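Local coordinates for caspase Nc (PDB 2FP3), which acts as an initiator cysteine protease of Drosophila, through its caspase domain, in the activation cascade of the caspases that execute apoptosis, at residues L65-M70 with M132-H137; R61-M66 with T99-G104. The protein carries 2 engineered substitutions. All coordinates share one frame; numbering follows the deposited sequence.

Contact 1: L65-M70 with M132-H137; sequences LMVNIM and MVLMTH
Met-132 lies alongside Leu-65, both side chains pointing the same way, and its CG packs 3.8 Å from CD2 of Leu-65. Long, flexible Met-132 and branched Leu-65 suit this face, which helix 108-119 covers through Phe-111, Leu-115 and Val-118.

Val-133 anchors the ladder with both backbone polar atoms: its N-H reaches Leu-65 O, and its O accepts from Val-67 N at 2.9 Å, with an N-H...O angle of 171°. Its compact side chain turns to the other face, against Leu-89 of helix 82-95.

Leu-134 returns to the first face, where CD1 sits 3.5 Å from CG1 of Val-67 and more loosely against the CD1 end of Ile-69.

Met-135 is the residue most buried against strand 62-68. Its N-H runs almost straight to Val-67 O (178°) and its O receives Ile-69 N. With CG beside its own backbone N (chi1 -63°) and the chain bent at chi3, the methyl swings back over that strand: CE lies 3.8 Å from Met-66 SD and 3.5 Å from Asn-68 CG. An unbranched thioether can make that bend. Asn-68 is held by polar partners beyond the strands, ND2 by Ser-86 OG and Ala-82 O, OD1 by Arg-79.

Thr-136 lays OG1 4.0 Å from Ile-69 CD1; that hydroxyl is hydrogen-bonded with Tyr-72 OH and Glu-148 O.

The regular pairing of the two parallel strands thus runs out at the C-terminal edge of the central caspase sheet, close to His-137, the active-site histidine by similarity.

Contact 2: R61-M66 with T99-G104; sequences RGVLLM and TIFPYG
Val-63 pushes CG1 against the edge of the Phe-101 ring, near its plane and 3.8 Å from CE1. The ring reaches this bump because Phe-101 CG lies anti to the carbonyl carbon (chi1 -61°), which tips the aromatic back along the sheet toward the Val-63/Thr-99 pair. A flat ring can pass beside a beta-branched neighbour in this way, and Tyr-123 meets it edge-to-face.

Two residues on, on the same face, the CD1 branch of Leu-65 wedges between Phe-101 O and the Tyr-103 ring, 3.6 Å from Phe-101 O and 3.9 Å from Tyr-103 CE1. The fork of a leucine serves well here, since its other methyl is turned to the neighbouring strand. Leu-114 of helix 108-119 packs on the Tyr-103 side chain.

The two strands are the ends of a beta-alpha-beta unit in the caspase domain: strand 62-68, helix 82-95, then strand 98-103; their segments 62-66 and 99-103 run parallel, 9° apart. The helix covers the other face of the sheet. There Leu-64 and Ile-100 lie side by side, CD2 to CG2 at 3.9 Å, a low ridge that meets Phe-93 and Gln-94, while longer Met-66 extends to Leu-89 and Ile-90.

The ladder starts where Thr-99 N donates to Gly-62 O at 2.7 Å. Leu-64 N then bonds to Thr-99 O and Phe-101 N to Leu-64 O. Met-66 N approaches Phe-101 O from above the carbonyl plane, 38° out of it. Tyr-103 N closes the series on Met-66 O at 2.7 Å, with the Tyr-103 ring edge also turned toward that oxygen. Pro-102 can be accommodated, since the N-H groups directed at strand 62-68 are those of Thr-99, Phe-101 and Tyr-103; its CA makes a CA-H...O contact with Met-66 O, 3.3 Å.

How the contacts relate
Contacts 1 and 2 are the two flanks of one strand, 62-68, and their centres lie 11 Å apart. Along the chain that strand comes first, 98-103 next and 130-139 last, so the earliest strand ends up between the two later ones in the parallel part of the sheet. Leu-65 and Met-66 belong to both contacts. Asn-68 N, 3.0 Å from Tyr-103 O, probably continues the ladder of contact 2 alongside contact 1, and Val-133 CG2 packs on Leu-64 CD1. Helices 82-95 and 108-119 cover opposite faces across both. Contact 2 lies away from the annotated sites, whereas contact 1 runs up to His-137, an active-site residue by similarity.

Contact 1: L65-M70 with M132-H137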
loop_
_atom_site.group_PDB
_atom_site.type_symbol
_atom_site.label_atom_id
_atom_site.label_comp_id
_atom_site.label_asym_id
_atom_site.label_seq_id
_atom_site.Cartn_x
_atom_site.Cartn_y
_atom_site.Cartn_z
ATOM N N LEU A 65 1.523 -6.752 -2.931
ATOM C CA LEU A 65 2.847 -7.195 -2.515
ATOM C C LEU A 65 2.969 -6.623 -1.113
ATOM O O LEU A 65 3.063 -5.405 -0.948
ATOM C CB LEU A 65 3.947 -6.610 -3.404
ATOM C CG LEU A 65 5.359 -6.799 -2.822
ATOM C CD1 LEU A 65 5.661 -8.291 -2.695
ATOM C CD2 LEU A 65 6.390 -6.116 -3.709
ATOM N N MET A 66 2.932 -7.489 -0.105
ATOM C CA MET A 66 3.031 -7.026 1.270
ATOM C C MET A 66 4.340 -7.457 1.903
ATOM O O MET A 66 4.618 -8.647 2.009
ATOM C CB MET A 66 1.881 -7.565 2.108
ATOM C CG MET A 66 1.586 -6.699 3.311
ATOM S SD MET A 66 1.079 -7.618 4.754
ATOM C CE MET A 66 -0.479 -8.251 4.236
ATOM N N VAL A 67 5.145 -6.489 2.321
ATOM C CA VAL A 67 6.422 -6.788 2.953
ATOM C C VAL A 67 6.472 -6.149 4.348
ATOM O O VAL A 67 6.583 -4.933 4.483
ATOM C CB VAL A 67 7.583 -6.266 2.089
ATOM C CG1 VAL A 67 8.902 -6.437 2.822
ATOM C CG2 VAL A 67 7.603 -7.002 0.756
ATOM N N ASN A 68 6.372 -6.981 5.379
ATOM C CA ASN A 68 6.393 -6.511 6.760
ATOM C C ASN A 68 7.703 -6.929 7.442
ATOM O O ASN A 68 7.836 -8.065 7.904
ATOM C CB ASN A 68 5.202 -7.102 7.524
ATOM C CG ASN A 68 4.811 -6.276 8.739
ATOM O OD1 ASN A 68 5.548 -5.387 9.167
ATOM N ND2 ASN A 68 3.644 -6.573 9.305
ATOM N N ILE A 69 8.668 -6.014 7.488
ATOM C CA ILE A 69 9.966 -6.274 8.116
ATOM C C ILE A 69 9.851 -5.960 9.608
ATOM O O ILE A 69 9.471 -4.849 9.983
ATOM C CB ILE A 69 11.061 -5.375 7.506
ATOM C CG1 ILE A 69 11.104 -5.567 5.989
ATOM C CG2 ILE A 69 12.411 -5.694 8.124
ATOM C CD1 ILE A 69 12.106 -4.679 5.289
ATOM N N MET A 70 10.183 -6.917 10.465
ATOM C CA MET A 70 10.056 -6.662 11.892
ATOM C C MET A 70 11.231 -7.068 12.766
ATOM O O MET A 70 11.118 -7.077 13.987
ATOM C CB MET A 70 8.775 -7.309 12.412
ATOM C CG MET A 70 8.628 -8.768 12.049
ATOM S SD MET A 70 6.979 -9.349 12.450
ATOM C CE MET A 70 7.132 -9.556 14.229
ATOM N N MET A 132 1.354 -2.161 -3.295
ATOM C CA MET A 132 2.467 -2.692 -2.521
ATOM C C MET A 132 2.441 -1.987 -1.175
ATOM O O MET A 132 2.221 -0.774 -1.108
ATOM C CB MET A 132 3.820 -2.429 -3.202
ATOM C CG MET A 132 5.027 -2.856 -2.333
ATOM S SD MET A 132 6.683 -2.334 -2.917
ATOM C CE MET A 132 6.635 -0.582 -2.597
ATOM N N VAL A 133 2.619 -2.748 -0.101
ATOM C CA VAL A 133 2.664 -2.152 1.221
ATOM C C VAL A 133 3.952 -2.615 1.876
ATOM O O VAL A 133 4.125 -3.801 2.162
ATOM C CB VAL A 133 1.470 -2.558 2.108
ATOM C CG1 VAL A 133 1.577 -1.857 3.451
ATOM C CG2 VAL A 133 0.158 -2.174 1.438
ATOM N N LEU A 134 4.867 -1.672 2.074
ATOM C CA LEU A 134 6.146 -1.965 2.699
ATOM C C LEU A 134 6.125 -1.373 4.093
ATOM O O LEU A 134 5.982 -0.162 4.263
ATOM C CB LEU A 134 7.297 -1.359 1.892
ATOM C CG LEU A 134 8.700 -1.456 2.505
ATOM C CD1 LEU A 134 9.079 -2.921 2.709
ATOM C CD2 LEU A 134 9.706 -0.771 1.597
ATOM N N MET A 135 6.253 -2.233 5.094
ATOM C CA MET A 135 6.249 -1.781 6.475
ATOM C C MET A 135 7.592 -2.052 7.126
ATOM O O MET A 135 7.957 -3.201 7.362
ATOM C CB MET A 135 5.127 -2.479 7.241
ATOM C CG MET A 135 3.769 -2.120 6.694
ATOM S SD MET A 135 2.462 -3.176 7.268
ATOM C CE MET A 135 2.853 -4.703 6.367
ATOM N N THR A 136 8.327 -0.978 7.398
ATOM C CA THR A 136 9.642 -1.063 8.021
ATOM C C THR A 136 9.977 0.278 8.679
ATOM O O THR A 136 9.098 1.108 8.891
ATOM C CB THR A 136 10.713 -1.380 6.969
ATOM O OG1 THR A 136 11.999 -1.473 7.595
ATOM C CG2 THR A 136 10.744 -0.287 5.923
ATOM N N HIS A 137 11.249 0.481 9.008
ATOM C CA HIS A 137 11.694 1.728 9.615
ATOM C C HIS A 137 12.256 2.629 8.517
ATOM O O HIS A 137 12.874 2.147 7.565
ATOM C CB HIS A 137 12.777 1.459 10.664
ATOM C CG HIS A 137 12.285 0.720 11.870
ATOM N ND1 HIS A 137 11.176 1.117 12.585
ATOM C CD2 HIS A 137 12.777 -0.365 12.514
ATOM C CE1 HIS A 137 11.007 0.310 13.619
ATOM N NE2 HIS A 137 11.966 -0.598 13.598
#

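Contact 2: R61-M66 with T99-G104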
loop_
_atom_site.group_PDB
_atom_site.type_symbol
_atom_site.label_atom_id
_atom_site.label_comp_id
_atom_site.label_asym_id
_atom_site.label_seq_id
_atom_site.Cartn_x
_atom_site.Cartn_y
_atom_site.Cartn_z
ATOM N N ARG A 61 -8.555 -8.984 -10.200
ATOM C CA ARG A 61 -8.902 -7.683 -9.644
ATOM C C ARG A 61 -7.681 -6.906 -9.171
ATOM O O ARG A 61 -7.589 -5.700 -9.397
ATOM C CB ARG A 61 -9.911 -7.846 -8.499
ATOM C CG ARG A 61 -10.476 -6.541 -7.976
ATOM C CD ARG A 61 -10.905 -5.611 -9.115
ATOM N NE ARG A 61 -11.964 -6.185 -9.946
ATOM C CZ ARG A 61 -13.231 -6.324 -9.566
ATOM N NH1 ARG A 61 -13.613 -5.925 -8.360
ATOM N NH2 ARG A 61 -14.114 -6.875 -10.384
ATOM N N GLY A 62 -6.742 -7.592 -8.525
ATOM C CA GLY A 62 -5.543 -6.915 -8.067
ATOM C C GLY A 62 -4.468 -7.804 -7.474
ATOM O O GLY A 62 -4.711 -8.967 -7.116
ATOM N N VAL A 63 -3.257 -7.260 -7.388
ATOM C CA VAL A 63 -2.132 -7.974 -6.803
ATOM C C VAL A 63 -1.573 -7.106 -5.677
ATOM O O VAL A 63 -1.322 -5.909 -5.860
ATOM C CB VAL A 63 -0.993 -8.220 -7.826
ATOM C CG1 VAL A 63 0.265 -8.671 -7.091
ATOM C CG2 VAL A 63 -1.401 -9.291 -8.858
ATOM N N LEU A 64 -1.390 -7.712 -4.512
ATOM C CA LEU A 64 -0.836 -7.008 -3.369
ATOM C C LEU A 64 0.510 -7.602 -2.994
ATOM O O LEU A 64 0.634 -8.810 -2.781
ATOM C CB LEU A 64 -1.760 -7.112 -2.146
ATOM C CG LEU A 64 -1.054 -6.779 -0.820
ATOM C CD1 LEU A 64 -0.649 -5.320 -0.830
ATOM C CD2 LEU A 64 -1.965 -7.067 0.377
ATOM N N LEU A 65 1.523 -6.752 -2.931
ATOM C CA LEU A 65 2.847 -7.195 -2.515
ATOM C C LEU A 65 2.969 -6.623 -1.113
ATOM O O LEU A 65 3.063 -5.405 -0.948
ATOM C CB LEU A 65 3.947 -6.610 -3.404
ATOM C CG LEU A 65 5.359 -6.799 -2.822
ATOM C CD1 LEU A 65 5.661 -8.291 -2.695
ATOM C CD2 LEU A 65 6.390 -6.116 -3.709
ATOM N N MET A 66 2.932 -7.489 -0.105
ATOM C CA MET A 66 3.031 -7.026 1.270
ATOM C C MET A 66 4.340 -7.457 1.903
ATOM O O MET A 66 4.618 -8.647 2.009
ATOM C CB MET A 66 1.881 -7.565 2.108
ATOM C CG MET A 66 1.586 -6.699 3.311
ATOM S SD MET A 66 1.079 -7.618 4.754
ATOM C CE MET A 66 -0.479 -8.251 4.236
ATOM N N THR A 99 -4.764 -11.064 -5.387
ATOM C CA THR A 99 -3.839 -12.174 -5.294
ATOM C C THR A 99 -2.765 -11.551 -4.393
ATOM O O THR A 99 -2.239 -10.480 -4.698
ATOM C CB THR A 99 -3.286 -12.530 -6.674
ATOM O OG1 THR A 99 -4.268 -13.308 -7.367
ATOM C CG2 THR A 99 -1.978 -13.304 -6.566
ATOM N N ILE A 100 -2.463 -12.210 -3.280
ATOM C CA ILE A 100 -1.518 -11.682 -2.301
ATOM C C ILE A 100 -0.161 -12.375 -2.145
ATOM O O ILE A 100 -0.087 -13.592 -1.996
ATOM C CB ILE A 100 -2.197 -11.658 -0.922
ATOM C CG1 ILE A 100 -3.589 -11.033 -1.058
ATOM C CG2 ILE A 100 -1.332 -10.885 0.081
ATOM C CD1 ILE A 100 -4.430 -11.114 0.196
ATOM N N PHE A 101 0.906 -11.584 -2.160
ATOM C CA PHE A 101 2.266 -12.105 -1.985
ATOM C C PHE A 101 2.851 -11.430 -0.740
ATOM O O PHE A 101 3.409 -10.330 -0.806
ATOM C CB PHE A 101 3.121 -11.803 -3.218
ATOM C CG PHE A 101 2.595 -12.423 -4.480
ATOM C CD1 PHE A 101 1.936 -11.646 -5.434
ATOM C CD2 PHE A 101 2.737 -13.794 -4.708
ATOM C CE1 PHE A 101 1.422 -12.217 -6.597
ATOM C CE2 PHE A 101 2.225 -14.383 -5.871
ATOM C CZ PHE A 101 1.563 -13.587 -6.822
ATOM N N PRO A 102 2.715 -12.090 0.422
ATOM C CA PRO A 102 3.204 -11.575 1.700
ATOM C C PRO A 102 4.566 -12.083 2.101
ATOM O O PRO A 102 4.871 -13.253 1.916
ATOM C CB PRO A 102 2.131 -12.043 2.666
ATOM C CG PRO A 102 1.890 -13.450 2.168
ATOM C CD PRO A 102 1.906 -13.309 0.634
ATOM N N TYR A 103 5.377 -11.196 2.665
ATOM C CA TYR A 103 6.707 -11.565 3.125
ATOM C C TYR A 103 7.023 -10.959 4.487
ATOM O O TYR A 103 6.430 -9.945 4.892
ATOM C CB TYR A 103 7.771 -11.127 2.120
ATOM C CG TYR A 103 7.621 -11.766 0.756
ATOM C CD1 TYR A 103 6.669 -11.308 -0.149
ATOM C CD2 TYR A 103 8.443 -12.821 0.367
ATOM C CE1 TYR A 103 6.543 -11.880 -1.411
ATOM C CE2 TYR A 103 8.325 -13.402 -0.892
ATOM C CZ TYR A 103 7.373 -12.923 -1.779
ATOM O OH TYR A 103 7.272 -13.471 -3.044
ATOM N N GLY A 104 7.950 -11.605 5.195
ATOM C CA GLY A 104 8.377 -11.128 6.501
ATOM C C GLY A 104 9.692 -10.368 6.383
ATOM O O GLY A 104 9.797 -9.406 5.614
#